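Local coordinates for protein translation initiation factor eIF-2B (Pyrococcus horikoshii, PDB 1VB5) that probably catalyses the exchange of GDP for GTP on translation initiation factor 2, at residues D186-D191 against Y221-T226; D191-N196 against L227-V232; A198-L203 against D252-K257. One frame throughout, in Å; residues are numbered along the deposited sequence.

Contact 1. Residues D186-D191 against Y221-T226; sequences DMITKD and YKFHPT
Ile-188 packs over one face of the Phe-223 ring, and the two side chains run side by side in the same direction. Its CG1 sits 4.0 Å from the centroid of the Phe-223 ring, 14° off the ring normal, a CH-pi contact. With chi1 at -60°, CG1 stands beside the backbone N. This turns both branches of Ile-188 to the ring: CG1 covers the CD1-CE1 side and CG2 the CD2-CE2 side. Ile-262 of strand 261-264 touches both residues.

Beside this patch the backbones form a single parallel bridge. Ile-188 N donates to Lys-222 O at 3.0 Å, and His-224 N donates to Ile-188 O at 2.9 Å. At the edge of the bridge a water joins the two backbones, 2.9 Å from Ile-188 O and 2.6 Å from His-224 O. Met-187 CG packs on His-224 CB at 3.9 Å. The methionine chain then bends at chi3 (-54°), which brings CE obliquely to the imidazole. CE is 4.0 Å from His-224 ND1, a buried nitrogen without a polar partner in the model.

The far end is looser. Lys-190 is exposed and extended. Its methylenes pass the backbone carbonyls of Pro-225 and Thr-226, with CD 3.6 Å from Pro-225 O.

Replacing Phe-223 by an alanine would probably strip the cover from both branches of Ile-188 and open a gap beside Ile-262.

The chemistry changes along the contact. Apolar packing and two backbone bonds at Ile-188 give way to lysine methylenes at the exposed end. Within this contact Ile-188 thus holds loop 221-226 by packing and by backbone bonds, and Asn-67 of helix 63-71 binds two of the loop carbonyls as well.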
loop_
_atom_site.group_PDB
_atom_site.type_symbol
_atom_site.label_atom_id
_atom_site.label_comp_id
_atom_site.label_asym_id
_atom_site.label_seq_id
_atom_site.Cartn_x
_atom_site.Cartn_y
_atom_site.Cartn_z
ATOM N N ASP B 186 17.282 0.559 4.961
ATOM C CA ASP B 186 17.886 1.815 5.372
ATOM C C ASP B 186 18.638 1.554 6.674
ATOM O O ASP B 186 19.544 2.292 7.038
ATOM C CB ASP B 186 16.801 2.876 5.583
ATOM C CG ASP B 186 16.101 3.245 4.292
ATOM O OD1 ASP B 186 16.685 4.004 3.486
ATOM O OD2 ASP B 186 14.971 2.762 4.069
ATOM N N MET B 187 18.259 0.485 7.362
ATOM C CA MET B 187 18.902 0.125 8.621
ATOM C C MET B 187 18.524 -1.270 9.101
ATOM O O MET B 187 17.381 -1.710 8.936
ATOM C CB MET B 187 18.528 1.128 9.720
ATOM C CG MET B 187 19.111 0.776 11.082
ATOM S SD MET B 187 18.516 1.766 12.466
ATOM C CE MET B 187 18.848 3.440 11.889
ATOM N N ILE B 188 19.498 -1.969 9.673
ATOM C CA ILE B 188 19.263 -3.280 10.256
ATOM C C ILE B 188 19.538 -2.972 11.725
ATOM O O ILE B 188 20.679 -2.681 12.098
ATOM C CB ILE B 188 20.271 -4.353 9.773
ATOM C CG1 ILE B 188 20.190 -4.535 8.250
ATOM C CG2 ILE B 188 19.996 -5.667 10.492
ATOM C CD1 ILE B 188 18.825 -4.969 7.722
ATOM N N THR B 189 18.496 -2.998 12.552
ATOM C CA THR B 189 18.657 -2.686 13.966
ATOM C C THR B 189 19.541 -3.701 14.672
ATOM O O THR B 189 19.883 -4.745 14.116
ATOM C CB THR B 189 17.293 -2.618 14.695
ATOM O OG1 THR B 189 16.656 -3.902 14.657
ATOM C CG2 THR B 189 16.387 -1.598 14.027
ATOM N N LYS B 190 19.911 -3.379 15.905
ATOM C CA LYS B 190 20.755 -4.248 16.708
ATOM C C LYS B 190 20.082 -5.597 16.960
ATOM O O LYS B 190 20.752 -6.624 17.017
ATOM C CB LYS B 190 21.070 -3.578 18.048
ATOM C CG LYS B 190 22.056 -4.354 18.893
ATOM C CD LYS B 190 22.244 -3.735 20.263
ATOM C CE LYS B 190 23.212 -4.569 21.095
ATOM N NZ LYS B 190 23.367 -4.033 22.479
ATOM N N ASP B 191 18.758 -5.597 17.114
ATOM C CA ASP B 191 18.046 -6.847 17.364
ATOM C C ASP B 191 17.567 -7.579 16.101
ATOM O O ASP B 191 16.769 -8.511 16.174
ATOM C CB ASP B 191 16.886 -6.624 18.361
ATOM C CG ASP B 191 16.020 -5.411 18.021
ATOM O OD1 ASP B 191 16.411 -4.593 17.161
ATOM O OD2 ASP B 191 14.937 -5.271 18.637
ATOM N N TYR B 221 27.582 -1.708 6.302
ATOM C CA TYR B 221 27.568 -0.354 6.841
ATOM C C TYR B 221 26.138 0.141 7.068
ATOM O O TYR B 221 25.924 1.285 7.465
ATOM C CB TYR B 221 28.364 0.609 5.937
ATOM C CG TYR B 221 27.793 0.842 4.557
ATOM C CD1 TYR B 221 26.700 1.690 4.365
ATOM C CD2 TYR B 221 28.332 0.203 3.443
ATOM C CE1 TYR B 221 26.156 1.891 3.100
ATOM C CE2 TYR B 221 27.795 0.394 2.172
ATOM C CZ TYR B 221 26.707 1.238 2.010
ATOM O OH TYR B 221 26.157 1.413 0.757
ATOM N N LYS B 222 25.161 -0.732 6.828
ATOM C CA LYS B 222 23.760 -0.375 7.048
ATOM C C LYS B 222 23.252 -1.013 8.338
ATOM O O LYS B 222 22.099 -0.826 8.729
ATOM C CB LYS B 222 22.896 -0.804 5.856
ATOM C CG LYS B 222 23.150 0.044 4.620
ATOM C CD LYS B 222 22.342 -0.418 3.422
ATOM C CE LYS B 222 22.399 0.618 2.306
ATOM N NZ LYS B 222 21.587 0.205 1.131
ATOM N N PHE B 223 24.125 -1.774 8.994
ATOM C CA PHE B 223 23.786 -2.415 10.262
ATOM C C PHE B 223 24.105 -1.415 11.373
ATOM O O PHE B 223 25.233 -0.926 11.461
ATOM C CB PHE B 223 24.628 -3.683 10.478
ATOM C CG PHE B 223 24.181 -4.871 9.664
ATOM C CD1 PHE B 223 24.108 -4.801 8.279
ATOM C CD2 PHE B 223 23.863 -6.074 10.292
ATOM C CE1 PHE B 223 23.728 -5.915 7.521
ATOM C CE2 PHE B 223 23.482 -7.193 9.547
ATOM C CZ PHE B 223 23.416 -7.110 8.154
ATOM N N HIS B 224 23.118 -1.088 12.206
ATOM C CA HIS B 224 23.360 -0.153 13.301
ATOM C C HIS B 224 23.807 -1.009 14.485
ATOM O O HIS B 224 23.158 -2.002 14.832
ATOM C CB HIS B 224 22.092 0.623 13.642
ATOM C CG HIS B 224 22.337 1.825 14.498
ATOM N ND1 HIS B 224 22.189 3.115 14.033
ATOM C CD2 HIS B 224 22.727 1.934 15.788
ATOM C CE1 HIS B 224 22.476 3.967 15.001
ATOM N NE2 HIS B 224 22.806 3.275 16.077
ATOM N N PRO B 225 24.923 -0.634 15.124
ATOM C CA PRO B 225 25.461 -1.385 16.261
ATOM C C PRO B 225 24.790 -1.287 17.624
ATOM O O PRO B 225 24.997 -2.157 18.467
ATOM C CB PRO B 225 26.910 -0.914 16.313
ATOM C CG PRO B 225 26.780 0.529 15.937
ATOM C CD PRO B 225 25.819 0.481 14.761
ATOM N N THR B 226 23.984 -0.258 17.853
ATOM C CA THR B 226 23.369 -0.104 19.166
ATOM C C THR B 226 21.865 0.143 19.216
ATOM O O THR B 226 21.229 -0.119 20.233
ATOM C CB THR B 226 24.037 1.053 19.921
ATOM O OG1 THR B 226 23.805 2.274 19.208
ATOM C CG2 THR B 226 25.539 0.823 20.023
HETATM O O HOH W 1 22.726 -4.216 13.549
#

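Contact 2. Residues D191-N196 against L227-V232; sequences DGYVVN and LKSGDV
Asp-191 grips Ser-229 with both carboxylate oxygens. Ser-229 N donates to Asp-191 OD1 at 3.0 Å, and Ser-229 OG donates to Asp-191 OD2 at 2.7 Å. Both oxygens are met on their syn sides, close to the carboxylate plane. A second, weak bond runs from Ser-229 N to Asp-191 OD2.

The same serine covers Tyr-193. Its CB lies 3.5 Å from Tyr-193 CG, over one face of the ring, and its OG stands over the ring centre. A chi1 of 55° places OG between the backbone N and the carbonyl carbon, where it reaches the carboxylate and the ring together.

Lys-228 crosses Asp-191 with its aliphatic part. Its chain bends at chi2, and NZ comes within 3.4 Å of Asp-191 CB. Yet NZ stays 4.9 Å from Asp-191 OD1, so the opposite charges do not pair and can attract only at longer range. Farther along, Val-195 CG2 and Val-232 CG1 meet tip to tip at 4.0 Å.

The second shell sets the carboxylate. Asp-191 OD1 also accepts a bond from Thr-189 OG1, on its anti side. Thr-189 OG1 is bonded to Tyr-193 N as well and so ties the turn together. Ser-229 begins a short 3-10 turn, in which Asp-231 N bonds to Lys-228 O.

Residues 189-193 form the turn of a beta hairpin between strands 187-188 and 194-197. The loop 227-232 lies against this turn, while the Tyr-193 ring meets Trp-256, just beyond strand 251-254.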
loop_
_atom_site.group_PDB
_atom_site.type_symbol
_atom_site.label_atom_id
_atom_site.label_comp_id
_atom_site.label_asym_id
_atom_site.label_seq_id
_atom_site.Cartn_x
_atom_site.Cartn_y
_atom_site.Cartn_z
ATOM N N ASP B 191 18.758 -5.597 17.114
ATOM C CA ASP B 191 18.046 -6.847 17.364
ATOM C C ASP B 191 17.567 -7.579 16.101
ATOM O O ASP B 191 16.769 -8.511 16.174
ATOM C CB ASP B 191 16.886 -6.624 18.361
ATOM C CG ASP B 191 16.020 -5.411 18.021
ATOM O OD1 ASP B 191 16.411 -4.593 17.161
ATOM O OD2 ASP B 191 14.937 -5.271 18.637
ATOM N N GLY B 192 18.066 -7.157 14.941
ATOM C CA GLY B 192 17.724 -7.838 13.703
ATOM C C GLY B 192 16.493 -7.430 12.919
ATOM O O GLY B 192 16.097 -8.136 11.991
ATOM N N TYR B 193 15.881 -6.309 13.277
ATOM C CA TYR B 193 14.704 -5.836 12.565
ATOM C C TYR B 193 15.172 -4.989 11.392
ATOM O O TYR B 193 16.276 -4.425 11.416
ATOM C CB TYR B 193 13.804 -5.023 13.500
ATOM C CG TYR B 193 13.048 -5.876 14.501
ATOM C CD1 TYR B 193 13.720 -6.786 15.316
ATOM C CD2 TYR B 193 11.661 -5.776 14.631
ATOM C CE1 TYR B 193 13.031 -7.583 16.239
ATOM C CE2 TYR B 193 10.958 -6.572 15.553
ATOM C CZ TYR B 193 11.652 -7.472 16.348
ATOM O OH TYR B 193 10.979 -8.274 17.244
ATOM N N VAL B 194 14.338 -4.905 10.363
ATOM C CA VAL B 194 14.683 -4.157 9.163
ATOM C C VAL B 194 13.873 -2.883 8.997
ATOM O O VAL B 194 12.642 -2.915 8.967
ATOM C CB VAL B 194 14.483 -5.024 7.900
ATOM C CG1 VAL B 194 14.901 -4.243 6.652
ATOM C CG2 VAL B 194 15.276 -6.310 8.025
ATOM N N VAL B 195 14.574 -1.761 8.902
ATOM C CA VAL B 195 13.931 -0.469 8.706
ATOM C C VAL B 195 14.020 -0.183 7.210
ATOM O O VAL B 195 15.106 -0.225 6.620
ATOM C CB VAL B 195 14.655 0.648 9.466
ATOM C CG1 VAL B 195 13.948 1.976 9.227
ATOM C CG2 VAL B 195 14.691 0.327 10.956
ATOM N N ASN B 196 12.878 0.085 6.591
ATOM C CA ASN B 196 12.859 0.344 5.164
ATOM C C ASN B 196 11.624 1.156 4.810
ATOM O O ASN B 196 10.789 1.425 5.668
ATOM C CB ASN B 196 12.871 -0.990 4.395
ATOM C CG ASN B 196 13.260 -0.820 2.937
ATOM O OD1 ASN B 196 14.276 -0.197 2.624
ATOM N ND2 ASN B 196 12.459 -1.379 2.039
ATOM N N LEU B 227 21.300 0.659 18.132
ATOM C CA LEU B 227 19.877 0.980 18.096
ATOM C C LEU B 227 18.968 -0.243 17.951
ATOM O O LEU B 227 19.121 -1.032 17.018
ATOM C CB LEU B 227 19.617 1.972 16.958
ATOM C CG LEU B 227 18.287 2.721 16.897
ATOM C CD1 LEU B 227 18.085 3.559 18.153
ATOM C CD2 LEU B 227 18.296 3.609 15.669
ATOM N N LYS B 228 18.032 -0.394 18.888
ATOM C CA LYS B 228 17.075 -1.502 18.875
ATOM C C LYS B 228 15.798 -1.055 18.158
ATOM O O LYS B 228 15.504 0.135 18.090
ATOM C CB LYS B 228 16.733 -1.940 20.305
ATOM C CG LYS B 228 17.854 -2.671 21.056
ATOM C CD LYS B 228 18.120 -4.055 20.455
ATOM C CE LYS B 228 18.999 -4.926 21.360
ATOM N NZ LYS B 228 19.234 -6.296 20.795
ATOM N N SER B 229 15.045 -2.015 17.627
ATOM C CA SER B 229 13.814 -1.726 16.897
ATOM C C SER B 229 12.875 -0.759 17.611
ATOM O O SER B 229 12.385 0.200 17.011
ATOM C CB SER B 229 13.070 -3.031 16.602
ATOM O OG SER B 229 12.834 -3.761 17.794
ATOM N N GLY B 230 12.628 -1.009 18.891
ATOM C CA GLY B 230 11.730 -0.160 19.649
ATOM C C GLY B 230 12.151 1.291 19.818
ATOM O O GLY B 230 11.332 2.129 20.202
ATOM N N ASP B 231 13.409 1.605 19.527
ATOM C CA ASP B 231 13.882 2.977 19.691
ATOM C C ASP B 231 14.139 3.712 18.380
ATOM O O ASP B 231 14.561 4.868 18.382
ATOM C CB ASP B 231 15.152 2.986 20.545
ATOM C CG ASP B 231 14.920 2.426 21.938
ATOM O OD1 ASP B 231 14.027 2.945 22.642
ATOM O OD2 ASP B 231 15.625 1.470 22.329
ATOM N N VAL B 232 13.868 3.050 17.262
ATOM C CA VAL B 232 14.088 3.653 15.953
ATOM C C VAL B 232 13.224 4.886 15.690
ATOM O O VAL B 232 12.055 4.934 16.078
ATOM C CB VAL B 232 13.829 2.629 14.828
ATOM C CG1 VAL B 232 13.914 3.309 13.466
ATOM C CG2 VAL B 232 14.841 1.501 14.919
#

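Contact 3. Residues A198-L203 against D252-K257; sequences AGTYLL and DVTPWK
Tyr-201 sets the CD1-CE1 side of its ring against Pro-255, crossing it obliquely, with CE1 3.7 Å from Pro-255 CD. CD1 is also 3.7 Å from Val-253 O. In Tyr-201 CG is anti to the backbone N (chi1 172°), which carries the ring to Val-253 O and the Pro-255 ring.

The backbone of Tyr-201 makes the polar link. Its N-H bonds to Asp-252 OD2 at 2.8 Å, on the syn side, but the bond is bent to 132° and lies well out of the carboxylate plane. The other oxygen faces Thr-200 and Ala-198, with Asp-252 OD1 3.6 Å from Thr-200 CB. Asp-252 thus lies at the start of helix 200-209, where Gly-199 is the N-cap residue. The helix end would probably help to stabilise its buried negative charge.

That helix belongs to a beta-alpha-beta crossover of a Rossmann-like sheet. It packs on the neighbouring parallel strands 180-183 and 214-217 through Thr-200 and Leu-203. The hairpin of strands 187-188 and 194-197 is inserted ahead of it, and strand 251-254 pairs with the second hairpin strand.

Thr-254 adds its hydroxyl, with OG1 3.3 Å from Tyr-201 CA; towards Tyr-201 N the angle is too poor for a hydrogen bond. Thr-200 OG1 is hydrogen-bonded to Lys-197 O and Asn-196 ND2. A disulfide joins Cys-207, farther along the same helix, to Cys-175. The second subunit packs here too: its Leu-173 touches Asp-252 and its Glu-209 touches Tyr-201.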
loop_
_atom_site.group_PDB
_atom_site.type_symbol
_atom_site.label_atom_id
_atom_site.label_comp_id
_atom_site.label_asym_id
_atom_site.label_seq_id
_atom_site.Cartn_x
_atom_site.Cartn_y
_atom_site.Cartn_z
ATOM N N ALA B 198 8.199 2.697 4.066
ATOM C CA ALA B 198 6.895 2.326 4.597
ATOM C C ALA B 198 6.189 1.407 3.606
ATOM O O ALA B 198 6.130 1.699 2.411
ATOM C CB ALA B 198 6.061 3.574 4.835
ATOM N N GLY B 199 5.655 0.297 4.108
ATOM C CA GLY B 199 4.976 -0.645 3.238
ATOM C C GLY B 199 5.709 -1.975 3.124
ATOM O O GLY B 199 5.096 -2.995 2.795
ATOM N N THR B 200 7.015 -1.966 3.392
ATOM C CA THR B 200 7.832 -3.176 3.311
ATOM C C THR B 200 7.284 -4.237 4.263
ATOM O O THR B 200 7.264 -5.425 3.942
ATOM C CB THR B 200 9.312 -2.881 3.687
ATOM O OG1 THR B 200 9.822 -1.834 2.849
ATOM C CG2 THR B 200 10.163 -4.129 3.509
ATOM N N TYR B 201 6.841 -3.791 5.435
ATOM C CA TYR B 201 6.272 -4.679 6.444
ATOM C C TYR B 201 5.073 -5.430 5.852
ATOM O O TYR B 201 4.947 -6.647 6.008
ATOM C CB TYR B 201 5.847 -3.846 7.662
ATOM C CG TYR B 201 5.060 -4.587 8.728
ATOM C CD1 TYR B 201 5.583 -5.718 9.362
ATOM C CD2 TYR B 201 3.799 -4.132 9.126
ATOM C CE1 TYR B 201 4.869 -6.378 10.372
ATOM C CE2 TYR B 201 3.076 -4.784 10.131
ATOM C CZ TYR B 201 3.615 -5.900 10.750
ATOM O OH TYR B 201 2.913 -6.527 11.755
ATOM N N LEU B 202 4.201 -4.703 5.158
ATOM C CA LEU B 202 3.020 -5.325 4.553
ATOM C C LEU B 202 3.439 -6.339 3.500
ATOM O O LEU B 202 2.834 -7.404 3.376
ATOM C CB LEU B 202 2.117 -4.264 3.914
ATOM C CG LEU B 202 1.682 -3.137 4.853
ATOM C CD1 LEU B 202 0.822 -2.125 4.095
ATOM C CD2 LEU B 202 0.923 -3.730 6.029
ATOM N N LEU B 203 4.474 -6.010 2.737
ATOM C CA LEU B 203 4.953 -6.926 1.709
ATOM C C LEU B 203 5.438 -8.182 2.427
ATOM O O LEU B 203 5.164 -9.306 2.002
ATOM C CB LEU B 203 6.121 -6.307 0.929
ATOM C CG LEU B 203 6.387 -6.746 -0.515
ATOM C CD1 LEU B 203 7.845 -6.502 -0.871
ATOM C CD2 LEU B 203 6.046 -8.194 -0.697
ATOM N N ASP B 252 9.314 2.233 7.841
ATOM C CA ASP B 252 8.669 1.268 8.703
ATOM C C ASP B 252 9.659 0.263 9.244
ATOM O O ASP B 252 10.849 0.314 8.934
ATOM C CB ASP B 252 7.593 0.517 7.929
ATOM C CG ASP B 252 8.169 -0.561 6.986
ATOM O OD1 ASP B 252 8.960 -0.239 6.080
ATOM O OD2 ASP B 252 7.811 -1.744 7.149
ATOM N N VAL B 253 9.138 -0.671 10.033
ATOM C CA VAL B 253 9.942 -1.711 10.649
ATOM C C VAL B 253 9.391 -3.113 10.387
ATOM O O VAL B 253 8.211 -3.386 10.623
ATOM C CB VAL B 253 10.015 -1.496 12.170
ATOM C CG1 VAL B 253 10.948 -2.524 12.798
ATOM C CG2 VAL B 253 10.491 -0.087 12.466
ATOM N N THR B 254 10.251 -4.001 9.895
ATOM C CA THR B 254 9.855 -5.377 9.640
ATOM C C THR B 254 10.572 -6.338 10.593
ATOM O O THR B 254 11.806 -6.374 10.648
ATOM C CB THR B 254 10.177 -5.813 8.194
ATOM O OG1 THR B 254 9.452 -4.995 7.266
ATOM C CG2 THR B 254 9.786 -7.269 7.987
ATOM N N PRO B 255 9.804 -7.123 11.367
ATOM C CA PRO B 255 10.391 -8.085 12.308
ATOM C C PRO B 255 11.227 -9.095 11.534
ATOM O O PRO B 255 10.939 -9.381 10.369
ATOM C CB PRO B 255 9.165 -8.740 12.947
ATOM C CG PRO B 255 8.116 -7.624 12.896
ATOM C CD PRO B 255 8.335 -7.068 11.506
ATOM N N TRP B 256 12.252 -9.649 12.175
ATOM C CA TRP B 256 13.101 -10.619 11.493
ATOM C C TRP B 256 12.383 -11.924 11.146
ATOM O O TRP B 256 12.760 -12.596 10.188
ATOM C CB TRP B 256 14.354 -10.933 12.325
ATOM C CG TRP B 256 14.075 -11.378 13.737
ATOM C CD1 TRP B 256 14.139 -10.610 14.865
ATOM C CD2 TRP B 256 13.651 -12.681 14.163
ATOM N NE1 TRP B 256 13.779 -11.351 15.964
ATOM C CE2 TRP B 256 13.476 -12.626 15.563
ATOM C CE3 TRP B 256 13.406 -13.890 13.498
ATOM C CZ2 TRP B 256 13.061 -13.734 16.314
ATOM C CZ3 TRP B 256 12.993 -14.990 14.241
ATOM C CH2 TRP B 256 12.824 -14.903 15.637
ATOM N N LYS B 257 11.341 -12.282 11.898
ATOM C CA LYS B 257 10.651 -13.546 11.629
ATOM C C LYS B 257 9.988 -13.649 10.260
ATOM O O LYS B 257 9.493 -14.710 9.886
ATOM C CB LYS B 257 9.646 -13.874 12.743
ATOM C CG LYS B 257 8.415 -12.977 12.851
ATOM C CD LYS B 257 7.623 -13.388 14.088
ATOM C CE LYS B 257 6.323 -12.617 14.259
ATOM N NZ LYS B 257 5.621 -13.022 15.520
#

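In the fold
The three contacts follow one small antiparallel sheet of strands 187-188, 194-197 and 251-254. Contacts 1 and 2 share Asp-191, and their centres are 7 Å apart. Lys-190 N lies 2.7 Å from Leu-227 O, a probable hydrogen bond that joins the hairpin turn of contact 1 to the loop of contact 2, which directly continues loop 221-226. Contacts 2 and 3 have centres 11 Å apart. They meet through the pairing of the second and third strands, with Asn-196 O 2.7 Å from Asp-252 N. Contacts 1 and 3 are 15 Å apart between centres and touch lightly at Asp-191 and Trp-256. Of the three, contact 3 alone touches the second subunit.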